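Local structure of omega transaminase (Pseudomonas sp., 5LHA) at residues T36-R41 against T48-Q53; D43-T48 against S433-L438; R54-V59 against A443-S448; H69-V74 against E349-P354. The protein probably transfers amino groups between amines and keto acids or related carbonyl compounds, using a pyridoxal phosphate cofactor that is present here as pyridoxamine phosphate. All blocks are in the same frame, centred on the assembly; numbering follows the deposited sequence.

Overall arrangement
Contacts 1, 2 and 3 follow consecutive strands of one mixed sheet, 37-43, 46-49 and 54-57. Contact 1 pairs the first two, while contacts 2 and 3 bring this N-terminal part against the loop 433-438 and helix 440-457 near the C-terminus. Centres of contacts 2 and 3 are about 9 Å apart, and those of contacts 1 and 2 about 15 Å. Along the chain contact 1 closes before contact 3 opens, contact 2 crosses both, and contact 4 is nested within the loops closed by contacts 2 and 3. Strands near the N-terminus and elements near the C-terminus thus pack into one unit. H69 joins contact 4 to contact 3 through D57, and all four contacts have residues against the second subunit.

Contact 1 of 4, residues T36-R41 against T48-Q53; sequences TLVIAR and TDIDGQ
The carboxylate of D49 takes CD1 of L37 against OD2 at 3.8 Å, the two side chains crossing at about a right angle. Its other oxygen, OD1, is approached by the backbone N of Q53 from above the carboxylate plane, 36° out of it, and receives a weak second bond from D51 N. These bonds brace the type I turn D49-G52. The peptide carbonyl of T48 is the other flat group: its oxygen accepts A40 N at 2.7 Å and R41 N at 3.1 Å, both lying in the carbonyl plane. Two successive N-H groups aimed at one oxygen are the direct evidence for a classic beta bulge, and the register indeed shifts by one residue between I39-D49 and R41-T48. T48 N returns a bond to R41 O, and I50 N reaches V38 O at 2.8 Å. Beside this bond the apolar branches meet. With CG1 of I50 placed between its backbone N and carbonyl carbon (chi1 59°), CG2 rests on V38 CG1 at 3.6 Å and CD1 on V38 CB at 3.9 Å. Shortening I50 to an alanine would probably strip V38 of this cover and open a gap between the two segments. The whole is a bulged antiparallel beta hairpin, whose outer strand continues the sheet into the second subunit through a parallel ladder at L37 and V38.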
loop_
_atom_site.group_PDB
_atom_site.type_symbol
_atom_site.label_atom_id
_atom_site.label_comp_id
_atom_site.label_asym_id
_atom_site.label_seq_id
_atom_site.Cartn_x
_atom_site.Cartn_y
_atom_site.Cartn_z
ATOM N N THR A 36 10.217 -33.912 -18.839
ATOM C CA THR A 36 8.924 -34.191 -18.219
ATOM C C THR A 36 8.893 -35.648 -17.795
ATOM O O THR A 36 9.351 -36.521 -18.539
ATOM C CB THR A 36 7.739 -33.913 -19.163
ATOM O OG1 THR A 36 8.007 -32.779 -19.997
ATOM C CG2 THR A 36 6.476 -33.645 -18.353
ATOM N N LEU A 37 8.412 -35.892 -16.579
ATOM C CA LEU A 37 7.936 -37.204 -16.150
ATOM C C LEU A 37 6.426 -37.252 -16.366
ATOM O O LEU A 37 5.678 -36.588 -15.646
ATOM C CB LEU A 37 8.302 -37.449 -14.687
ATOM C CG LEU A 37 7.794 -38.725 -14.014
ATOM C CD1 LEU A 37 8.315 -39.962 -14.708
ATOM C CD2 LEU A 37 8.215 -38.727 -12.557
ATOM N N VAL A 38 5.976 -38.026 -17.352
ATOM C CA VAL A 38 4.571 -38.043 -17.756
ATOM C C VAL A 38 3.874 -39.238 -17.113
ATOM O O VAL A 38 4.044 -40.383 -17.545
ATOM C CB VAL A 38 4.426 -38.074 -19.282
ATOM C CG1 VAL A 38 2.978 -37.823 -19.680
ATOM C CG2 VAL A 38 5.357 -37.054 -19.917
ATOM N N ILE A 39 3.035 -38.954 -16.119
ATOM C CA ILE A 39 2.295 -39.978 -15.392
ATOM C C ILE A 39 1.027 -40.313 -16.160
ATOM O O ILE A 39 0.222 -39.425 -16.462
ATOM C CB ILE A 39 1.966 -39.493 -13.974
ATOM C CG1 ILE A 39 3.257 -39.222 -13.184
ATOM C CG2 ILE A 39 1.047 -40.484 -13.266
ATOM C CD1 ILE A 39 4.178 -40.401 -13.017
ATOM N N ALA A 40 0.832 -41.597 -16.464
ATOM C CA ALA A 40 -0.320 -42.027 -17.245
ATOM C C ALA A 40 -1.492 -42.487 -16.396
ATOM O O ALA A 40 -2.637 -42.119 -16.676
ATOM C CB ALA A 40 0.078 -43.163 -18.189
ATOM N N ARG A 41 -1.244 -43.285 -15.363
ATOM C CA ARG A 41 -2.324 -43.965 -14.669
ATOM C C ARG A 41 -1.986 -44.034 -13.182
ATOM O O ARG A 41 -0.817 -44.027 -12.794
ATOM C CB ARG A 41 -2.519 -45.368 -15.272
ATOM C CG ARG A 41 -3.082 -45.336 -16.700
ATOM C CD ARG A 41 -3.237 -46.717 -17.305
ATOM N NE ARG A 41 -4.280 -47.499 -16.651
ATOM C CZ ARG A 41 -5.570 -47.414 -16.957
ATOM N NH1 ARG A 41 -5.978 -46.596 -17.920
ATOM N NH2 ARG A 41 -6.452 -48.163 -16.314
ATOM N N THR A 48 1.928 -44.997 -12.644
ATOM C CA THR A 48 2.683 -45.537 -13.766
ATOM C C THR A 48 2.829 -44.459 -14.833
ATOM O O THR A 48 1.849 -43.791 -15.178
ATOM C CB THR A 48 1.987 -46.781 -14.322
ATOM O OG1 THR A 48 1.633 -47.641 -13.235
ATOM C CG2 THR A 48 2.896 -47.555 -15.283
ATOM N N ASP A 49 4.039 -44.296 -15.361
ATOM C CA ASP A 49 4.269 -43.264 -16.358
ATOM C C ASP A 49 3.954 -43.797 -17.755
ATOM O O ASP A 49 3.529 -44.939 -17.927
ATOM C CB ASP A 49 5.697 -42.719 -16.240
ATOM C CG ASP A 49 6.761 -43.758 -16.524
ATOM O OD1 ASP A 49 6.455 -44.826 -17.078
ATOM O OD2 ASP A 49 7.929 -43.499 -16.178
ATOM N N ILE A 50 4.121 -42.941 -18.768
ATOM C CA ILE A 50 3.864 -43.329 -20.153
ATOM C C ILE A 50 4.861 -44.351 -20.676
ATOM O O ILE A 50 4.662 -44.885 -21.771
ATOM C CB ILE A 50 3.887 -42.116 -21.106
ATOM C CG1 ILE A 50 5.257 -41.407 -21.037
ATOM C CG2 ILE A 50 2.725 -41.194 -20.804
ATOM C CD1 ILE A 50 5.541 -40.390 -22.157
ATOM N N ASP A 51 5.939 -44.608 -19.941
ATOM C CA ASP A 51 6.884 -45.655 -20.288
ATOM C C ASP A 51 6.584 -46.955 -19.561
ATOM O O ASP A 51 7.393 -47.884 -19.615
ATOM C CB ASP A 51 8.311 -45.201 -19.973
ATOM C CG ASP A 51 8.769 -44.040 -20.849
ATOM O OD1 ASP A 51 8.646 -44.136 -22.088
ATOM O OD2 ASP A 51 9.256 -43.026 -20.298
ATOM N N GLY A 52 5.433 -47.044 -18.898
ATOM C CA GLY A 52 5.042 -48.254 -18.201
ATOM C C GLY A 52 5.811 -48.569 -16.937
ATOM O O GLY A 52 5.661 -49.674 -16.404
ATOM N N GLN A 53 6.646 -47.657 -16.445
ATOM C CA GLN A 53 7.363 -47.889 -15.197
ATOM C C GLN A 53 6.476 -47.510 -14.016
ATOM O O GLN A 53 5.823 -46.463 -14.029
ATOM C CB GLN A 53 8.667 -47.094 -15.170
ATOM C CG GLN A 53 9.599 -47.380 -16.334
ATOM C CD GLN A 53 10.286 -48.731 -16.212
ATOM O OE1 GLN A 53 10.858 -49.046 -15.167
ATOM N NE2 GLN A 53 10.229 -49.537 -17.275
#

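Contact 2 of 4, residues D43-T48 against S433-L438; sequences DGNYIT and SPPLTL
OG1 of T437 is held by two partners: ND2 of N45 donates to it at 3.0 Å, and a water lies 2.7 Å from the same OG1. The same water donates to OD1 of N45 at 2.8 Å, so amide, hydroxyl and water close a small ring. The direct bond is well placed at the amide end, with OG1 only 7° out of the N45 amide plane, though its N-H...O angle of 146° is somewhat bent. OG1 sits between the backbone N and carbonyl carbon of T437 (chi1 58°), which turns it to N45. The carbonyl end of the amide packs tightly on the ring of P435, OD1 lying 3.0 Å from CB and 3.1 Å from CG as the two side chains run antiparallel alongside each other. ND2 also bonds to E442, so it has two acceptors while OD1 takes the water, which probably fixes the amide's rotation. N45 belongs to the type II' turn D43-Y46 that links strands 37-43 and 46-49; P435 and T437 belong to the type I turn P435-L438 between strand 429-432 and helix 440-457. Helix 353-368 flanks the latter turn, its L353 touching T437 and its V360 touching L438.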
loop_
_atom_site.group_PDB
_atom_site.type_symbol
_atom_site.label_atom_id
_atom_site.label_comp_id
_atom_site.label_asym_id
_atom_site.label_seq_id
_atom_site.Cartn_x
_atom_site.Cartn_y
_atom_site.Cartn_z
ATOM N N ASP A 43 -3.378 -46.095 -9.479
ATOM C CA ASP A 43 -4.265 -47.063 -8.849
ATOM C C ASP A 43 -3.740 -47.385 -7.455
ATOM O O ASP A 43 -2.567 -47.736 -7.300
ATOM C CB ASP A 43 -4.356 -48.324 -9.716
ATOM C CG ASP A 43 -5.434 -49.269 -9.273
ATOM O OD1 ASP A 43 -6.580 -49.130 -9.753
ATOM O OD2 ASP A 43 -5.146 -50.139 -8.436
ATOM N N GLY A 44 -4.601 -47.263 -6.448
ATOM C CA GLY A 44 -4.146 -47.481 -5.087
ATOM C C GLY A 44 -3.164 -46.389 -4.706
ATOM O O GLY A 44 -3.443 -45.198 -4.868
ATOM N N ASN A 45 -2.002 -46.789 -4.187
ATOM C CA ASN A 45 -0.929 -45.861 -3.855
ATOM C C ASN A 45 0.215 -45.928 -4.870
ATOM O O ASN A 45 1.341 -45.510 -4.568
ATOM C CB ASN A 45 -0.417 -46.110 -2.430
ATOM C CG ASN A 45 -1.488 -45.857 -1.360
ATOM O OD1 ASN A 45 -2.493 -45.209 -1.622
ATOM N ND2 ASN A 45 -1.261 -46.361 -0.151
ATOM N N TYR A 46 -0.059 -46.423 -6.080
ATOM C CA TYR A 46 0.947 -46.566 -7.123
ATOM C C TYR A 46 0.541 -45.756 -8.347
ATOM O O TYR A 46 -0.647 -45.550 -8.609
ATOM C CB TYR A 46 1.146 -48.044 -7.521
ATOM C CG TYR A 46 1.891 -48.863 -6.491
ATOM C CD1 TYR A 46 1.232 -49.407 -5.396
ATOM C CD2 TYR A 46 3.257 -49.091 -6.612
ATOM C CE1 TYR A 46 1.915 -50.152 -4.447
ATOM C CE2 TYR A 46 3.949 -49.831 -5.672
ATOM C CZ TYR A 46 3.275 -50.366 -4.588
ATOM O OH TYR A 46 3.971 -51.109 -3.650
ATOM N N ILE A 47 1.548 -45.259 -9.075
ATOM C CA ILE A 47 1.340 -44.569 -10.343
ATOM C C ILE A 47 2.312 -45.131 -11.376
ATOM O O ILE A 47 3.376 -45.661 -11.046
ATOM C CB ILE A 47 1.504 -43.035 -10.229
ATOM C CG1 ILE A 47 2.918 -42.682 -9.776
ATOM C CG2 ILE A 47 0.480 -42.472 -9.263
ATOM C CD1 ILE A 47 3.100 -41.258 -9.326
ATOM N N THR A 48 1.928 -44.997 -12.644
ATOM C CA THR A 48 2.683 -45.537 -13.766
ATOM C C THR A 48 2.829 -44.459 -14.833
ATOM O O THR A 48 1.849 -43.791 -15.178
ATOM C CB THR A 48 1.987 -46.781 -14.322
ATOM O OG1 THR A 48 1.633 -47.641 -13.235
ATOM C CG2 THR A 48 2.896 -47.555 -15.283
ATOM N N SER A 433 5.196 -37.551 1.335
ATOM C CA SER A 433 3.799 -37.299 1.709
ATOM C C SER A 433 2.850 -38.280 1.023
ATOM O O SER A 433 1.998 -37.879 0.216
ATOM C CB SER A 433 3.410 -35.856 1.395
ATOM O OG SER A 433 3.419 -35.604 0.004
ATOM N N PRO A 434 2.954 -39.566 1.339
ATOM C CA PRO A 434 2.205 -40.584 0.605
ATOM C C PRO A 434 0.748 -40.609 1.024
ATOM O O PRO A 434 0.358 -39.909 1.974
ATOM C CB PRO A 434 2.919 -41.879 1.014
ATOM C CG PRO A 434 3.344 -41.603 2.416
ATOM C CD PRO A 434 3.744 -40.154 2.437
ATOM N N PRO A 435 -0.091 -41.405 0.344
ATOM C CA PRO A 435 -1.479 -41.561 0.798
ATOM C C PRO A 435 -1.530 -42.055 2.235
ATOM O O PRO A 435 -0.619 -42.730 2.719
ATOM C CB PRO A 435 -2.063 -42.589 -0.177
ATOM C CG PRO A 435 -1.250 -42.414 -1.438
ATOM C CD PRO A 435 0.141 -42.048 -0.966
ATOM N N LEU A 436 -2.605 -41.688 2.926
ATOM C CA LEU A 436 -2.747 -42.063 4.329
ATOM C C LEU A 436 -3.085 -43.536 4.508
ATOM O O LEU A 436 -3.067 -44.027 5.643
ATOM C CB LEU A 436 -3.804 -41.181 4.991
ATOM C CG LEU A 436 -3.499 -39.678 4.897
ATOM C CD1 LEU A 436 -4.400 -38.867 5.819
ATOM C CD2 LEU A 436 -2.027 -39.354 5.165
ATOM N N THR A 437 -3.385 -44.245 3.423
ATOM C CA THR A 437 -3.561 -45.689 3.453
ATOM C C THR A 437 -2.241 -46.453 3.403
ATOM O O THR A 437 -2.273 -47.686 3.336
ATOM C CB THR A 437 -4.474 -46.131 2.307
ATOM O OG1 THR A 437 -3.909 -45.722 1.055
ATOM C CG2 THR A 437 -5.867 -45.528 2.473
ATOM N N LEU A 438 -1.102 -45.756 3.446
ATOM C CA LEU A 438 0.204 -46.404 3.402
ATOM C C LEU A 438 0.303 -47.520 4.434
ATOM O O LEU A 438 -0.141 -47.379 5.574
ATOM C CB LEU A 438 1.304 -45.378 3.655
ATOM C CG LEU A 438 2.720 -45.839 3.327
ATOM C CD1 LEU A 438 2.991 -45.668 1.847
ATOM C CD2 LEU A 438 3.726 -45.062 4.148
HETATM O O HOH W 1 -4.619 -46.989 -1.233
#

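Contact 3 of 4, residues R54-V59 against A443-S448; sequences RMLDGV and AGLMVS
L56 of strand 54-57 packs on L445 and M446 of the C-terminal helix 440-457, a helix lying against the mixed sheet in an alpha/beta unit of this fold type I enzyme. The two leucines lie alongside, pointing opposite ways: CD2 of L445 comes to 3.9 Å from CD2 of L56 and equally to 3.9 Å from its CB. M446 instead lies across L56 at about a right angle. There CD2 of L56 presses on CG of M446 at 3.5 Å, a close carbon-carbon approach, shorter than normal packing, while SD lies 4.0 Å from the same methyl. L56 thus puts one methyl against both helix residues, which its first torsion allows by placing CG opposite the backbone N (chi1 -169°). No hydrogen bond crosses the interface, so apolar packing joins strand and helix; V421 of the neighbouring strand also touches L445 and M446, and Y46 adds to the packing at L445. Replacing M446 by an alanine would remove CG, SD and CE, and would probably leave L56 CD2 without its closest partner on the helix and open a gap beside G58. M446 reaches that glycine because its chain bends at the last torsion (chi3 74°), which brings M446 CE to rest 3.5 Å from G58 CA.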
loop_
_atom_site.group_PDB
_atom_site.type_symbol
_atom_site.label_atom_id
_atom_site.label_comp_id
_atom_site.label_asym_id
_atom_site.label_seq_id
_atom_site.Cartn_x
_atom_site.Cartn_y
_atom_site.Cartn_z
ATOM N N ARG A 54 6.448 -48.373 -13.004
ATOM C CA ARG A 54 5.552 -48.253 -11.861
ATOM C C ARG A 54 6.325 -47.795 -10.632
ATOM O O ARG A 54 7.430 -48.280 -10.365
ATOM C CB ARG A 54 4.871 -49.595 -11.582
ATOM C CG ARG A 54 4.160 -49.710 -10.238
ATOM C CD ARG A 54 3.532 -51.098 -10.087
ATOM N NE ARG A 54 4.489 -52.093 -9.606
ATOM C CZ ARG A 54 4.322 -52.828 -8.509
ATOM N NH1 ARG A 54 3.223 -52.694 -7.777
ATOM N NH2 ARG A 54 5.253 -53.702 -8.146
ATOM N N MET A 55 5.747 -46.852 -9.884
ATOM C CA MET A 55 6.415 -46.316 -8.708
ATOM C C MET A 55 5.404 -46.043 -7.604
ATOM O O MET A 55 4.272 -45.623 -7.868
ATOM C CB MET A 55 7.193 -45.033 -9.070
ATOM C CG MET A 55 6.315 -43.863 -9.505
ATOM S SD MET A 55 6.987 -42.904 -10.892
ATOM C CE MET A 55 6.239 -43.747 -12.290
ATOM N N LEU A 56 5.820 -46.282 -6.363
ATOM C CA LEU A 56 4.991 -45.906 -5.231
ATOM C C LEU A 56 4.864 -44.392 -5.197
ATOM O O LEU A 56 5.851 -43.668 -5.345
ATOM C CB LEU A 56 5.594 -46.425 -3.924
ATOM C CG LEU A 56 4.721 -46.330 -2.668
ATOM C CD1 LEU A 56 3.440 -47.129 -2.824
ATOM C CD2 LEU A 56 5.479 -46.792 -1.433
ATOM N N ASP A 57 3.644 -43.916 -4.974
ATOM C CA ASP A 57 3.367 -42.481 -5.010
ATOM C C ASP A 57 3.684 -41.887 -3.642
ATOM O O ASP A 57 2.805 -41.561 -2.841
ATOM C CB ASP A 57 1.922 -42.217 -5.407
ATOM C CG ASP A 57 1.658 -40.752 -5.665
ATOM O OD1 ASP A 57 2.629 -39.979 -5.693
ATOM O OD2 ASP A 57 0.488 -40.368 -5.812
ATOM N N GLY A 58 4.979 -41.745 -3.377
ATOM C CA GLY A 58 5.444 -41.200 -2.110
ATOM C C GLY A 58 5.090 -39.748 -1.871
ATOM O O GLY A 58 5.303 -39.260 -0.755
ATOM N N VAL A 59 4.586 -39.042 -2.891
ATOM C CA VAL A 59 4.156 -37.651 -2.749
ATOM C C VAL A 59 2.643 -37.522 -2.600
ATOM O O VAL A 59 2.154 -36.439 -2.238
ATOM C CB VAL A 59 4.654 -36.803 -3.942
ATOM C CG1 VAL A 59 4.652 -35.330 -3.608
ATOM C CG2 VAL A 59 6.052 -37.228 -4.343
ATOM N N ALA A 443 5.756 -48.545 3.501
ATOM C CA ALA A 443 6.681 -47.677 4.232
ATOM C C ALA A 443 8.110 -48.205 4.161
ATOM O O ALA A 443 9.063 -47.423 4.051
ATOM C CB ALA A 443 6.229 -47.525 5.687
ATOM N N GLY A 444 8.279 -49.527 4.249
ATOM C CA GLY A 444 9.593 -50.120 4.058
ATOM C C GLY A 444 10.131 -49.934 2.651
ATOM O O GLY A 444 11.333 -49.739 2.458
ATOM N N LEU A 445 9.256 -50.040 1.643
ATOM C CA LEU A 445 9.682 -49.799 0.266
ATOM C C LEU A 445 10.247 -48.395 0.097
ATOM O O LEU A 445 11.235 -48.197 -0.621
ATOM C CB LEU A 445 8.514 -50.023 -0.697
ATOM C CG LEU A 445 8.710 -49.518 -2.131
ATOM C CD1 LEU A 445 9.930 -50.150 -2.794
ATOM C CD2 LEU A 445 7.462 -49.768 -2.963
ATOM N N MET A 446 9.630 -47.410 0.749
ATOM C CA MET A 446 10.128 -46.041 0.676
ATOM C C MET A 446 11.485 -45.907 1.351
ATOM O O MET A 446 12.359 -45.184 0.864
ATOM C CB MET A 446 9.105 -45.108 1.293
ATOM C CG MET A 446 7.846 -45.084 0.471
ATOM S SD MET A 446 6.707 -43.850 1.062
ATOM C CE MET A 446 7.507 -42.358 0.481
ATOM N N VAL A 447 11.668 -46.573 2.488
ATOM C CA VAL A 447 12.964 -46.578 3.157
ATOM C C VAL A 447 14.037 -47.134 2.230
ATOM O O VAL A 447 15.116 -46.548 2.071
ATOM C CB VAL A 447 12.876 -47.394 4.459
ATOM C CG1 VAL A 447 14.261 -47.635 5.050
ATOM C CG2 VAL A 447 11.998 -46.677 5.449
ATOM N N SER A 448 13.749 -48.268 1.595
ATOM C CA SER A 448 14.744 -48.929 0.756
ATOM C C SER A 448 15.146 -48.074 -0.438
ATOM O O SER A 448 16.306 -48.105 -0.861
ATOM C CB SER A 448 14.207 -50.279 0.281
ATOM O OG SER A 448 13.980 -51.142 1.378
#

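Contact 4 of 4, residues H69-V74 against E349-P354; sequences HNRASV and EAEDLP
R71 and E351 meet through a salt bridge that ties the start of helix 72-85, where R71 holds the N-cap position, to the break between helices 335-350 and 353-368 in this class-III aminotransferase. E351 is the first residue to leave the helical path of 335-350, and the backbones stay far apart, R71 CA being 13.3 Å from E351 CA, so the side chains alone span the distance.

The charged interaction rests on one bond. NH2 of R71 donates to OE2 of E351 at 3.0 Å, on the syn side of the carboxylate but 26° out of its plane. The oxygen is tilted 17° from the guanidinium plane, and the two flat groups are nearly coplanar, 12° apart, the carboxylate coming to the edge of the guanidinium from the opposite direction. The shapes of the chains differ: E351 reaches across extended beyond CG, whereas R71 is bent at its second and third torsions. Since E351 is exposed, solvent probably screens much of the attraction.

Further hydrogen bonds position the arginine. NH1 donates to the carbonyl oxygen of I67, and the backbone N of R71 bonds to the hydroxyl of Y299; the first probably helps to fix the guanidinium, the second holds the backbone at the helix start. Apolar packing adds I347 of helix 335-350, which R71 touches. On the other segment D352 is the N-cap of helix 353-368, its OD1 making a weak capping bond to G355 N.

The second oxygen is not a matched partner: E351 OE1 stands 3.7 Å from R71 NH1, so the bridge is single rather than two-pronged.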
loop_
_atom_site.group_PDB
_atom_site.type_symbol
_atom_site.label_atom_id
_atom_site.label_comp_id
_atom_site.label_asym_id
_atom_site.label_seq_id
_atom_site.Cartn_x
_atom_site.Cartn_y
_atom_site.Cartn_z
ATOM N N HIS A 69 -5.484 -43.774 -5.308
ATOM C CA HIS A 69 -6.066 -43.554 -6.621
ATOM C C HIS A 69 -7.159 -44.579 -6.908
ATOM O O HIS A 69 -7.148 -45.698 -6.386
ATOM C CB HIS A 69 -5.003 -43.642 -7.719
ATOM C CG HIS A 69 -3.897 -42.643 -7.587
ATOM N ND1 HIS A 69 -3.983 -41.371 -8.107
ATOM C CD2 HIS A 69 -2.662 -42.745 -7.042
ATOM C CE1 HIS A 69 -2.861 -40.717 -7.857
ATOM N NE2 HIS A 69 -2.042 -41.530 -7.215
ATOM N N ASN A 70 -8.128 -44.166 -7.727
ATOM C CA ASN A 70 -9.081 -45.084 -8.365
ATOM C C ASN A 70 -9.987 -45.805 -7.359
ATOM O O ASN A 70 -10.308 -46.983 -7.526
ATOM C CB ASN A 70 -8.350 -46.090 -9.254
ATOM C CG ASN A 70 -9.177 -46.523 -10.446
ATOM O OD1 ASN A 70 -10.133 -45.856 -10.829
ATOM N ND2 ASN A 70 -8.793 -47.633 -11.057
ATOM N N ARG A 71 -10.409 -45.100 -6.309
ATOM C CA ARG A 71 -11.383 -45.657 -5.367
ATOM C C ARG A 71 -12.767 -45.711 -6.018
ATOM O O ARG A 71 -13.296 -44.680 -6.451
ATOM C CB ARG A 71 -11.427 -44.826 -4.086
ATOM C CG ARG A 71 -10.147 -44.871 -3.247
ATOM C CD ARG A 71 -9.833 -46.282 -2.742
ATOM N NE ARG A 71 -10.802 -46.777 -1.767
ATOM C CZ ARG A 71 -10.649 -46.703 -0.446
ATOM N NH1 ARG A 71 -9.560 -46.151 0.079
ATOM N NH2 ARG A 71 -11.588 -47.184 0.357
ATOM N N ALA A 72 -13.356 -46.917 -6.080
ATOM C CA ALA A 72 -14.598 -47.112 -6.827
ATOM C C ALA A 72 -15.745 -46.294 -6.240
ATOM O O ALA A 72 -16.469 -45.611 -6.973
ATOM C CB ALA A 72 -14.955 -48.598 -6.870
ATOM N N SER A 73 -15.923 -46.346 -4.918
ATOM C CA SER A 73 -17.036 -45.645 -4.270
ATOM C C SER A 73 -17.048 -44.148 -4.593
ATOM O O SER A 73 -18.117 -43.557 -4.797
ATOM C CB SER A 73 -16.971 -45.869 -2.758
ATOM O OG SER A 73 -15.785 -45.321 -2.210
ATOM N N VAL A 74 -15.877 -43.506 -4.576
ATOM C CA VAL A 74 -15.779 -42.085 -4.914
ATOM C C VAL A 74 -16.096 -41.850 -6.388
ATOM O O VAL A 74 -16.787 -40.887 -6.744
ATOM C CB VAL A 74 -14.386 -41.543 -4.541
ATOM C CG1 VAL A 74 -14.298 -40.037 -4.799
ATOM C CG2 VAL A 74 -14.066 -41.858 -3.088
ATOM N N GLU A 349 -13.031 -41.604 7.873
ATOM C CA GLU A 349 -13.493 -41.984 9.201
ATOM C C GLU A 349 -13.627 -43.494 9.341
ATOM O O GLU A 349 -13.330 -44.048 10.405
ATOM C CB GLU A 349 -14.813 -41.283 9.495
ATOM C CG GLU A 349 -14.652 -39.774 9.618
ATOM C CD GLU A 349 -15.947 -39.070 9.949
ATOM O OE1 GLU A 349 -16.972 -39.398 9.322
ATOM O OE2 GLU A 349 -15.940 -38.185 10.829
ATOM N N ALA A 350 -14.105 -44.173 8.295
ATOM C CA ALA A 350 -14.296 -45.616 8.384
ATOM C C ALA A 350 -12.970 -46.347 8.556
ATOM O O ALA A 350 -12.879 -47.310 9.326
ATOM C CB ALA A 350 -15.034 -46.135 7.148
ATOM N N GLU A 351 -11.935 -45.914 7.837
ATOM C CA GLU A 351 -10.648 -46.597 7.836
ATOM C C GLU A 351 -9.631 -45.996 8.799
ATOM O O GLU A 351 -8.460 -46.393 8.763
ATOM C CB GLU A 351 -10.106 -46.614 6.408
ATOM C CG GLU A 351 -11.067 -47.340 5.480
ATOM C CD GLU A 351 -10.601 -47.409 4.053
ATOM O OE1 GLU A 351 -9.545 -46.828 3.731
ATOM O OE2 GLU A 351 -11.318 -48.018 3.234
ATOM N N ASP A 352 -10.066 -45.118 9.698
ATOM C CA ASP A 352 -9.208 -44.360 10.613
ATOM C C ASP A 352 -7.887 -43.942 9.966
ATOM O O ASP A 352 -6.801 -44.295 10.420
ATOM C CB ASP A 352 -8.945 -45.165 11.881
ATOM C CG ASP A 352 -8.306 -44.339 12.987
ATOM O OD1 ASP A 352 -8.474 -43.095 13.012
ATOM O OD2 ASP A 352 -7.635 -44.950 13.845
ATOM N N LEU A 353 -7.992 -43.147 8.905
ATOM C CA LEU A 353 -6.792 -42.708 8.208
ATOM C C LEU A 353 -5.956 -41.780 9.092
ATOM O O LEU A 353 -4.722 -41.785 8.971
ATOM C CB LEU A 353 -7.151 -42.036 6.883
ATOM C CG LEU A 353 -7.791 -42.970 5.853
ATOM C CD1 LEU A 353 -7.951 -42.273 4.508
ATOM C CD2 LEU A 353 -6.977 -44.251 5.724
ATOM N N PRO A 354 -6.555 -40.964 9.975
ATOM C CA PRO A 354 -5.709 -40.259 10.951
ATOM C C PRO A 354 -4.944 -41.214 11.849
ATOM O O PRO A 354 -3.792 -40.936 12.203
ATOM C CB PRO A 354 -6.710 -39.398 11.730
ATOM C CG PRO A 354 -7.840 -39.205 10.806
ATOM C CD PRO A 354 -7.944 -40.458 10.006
#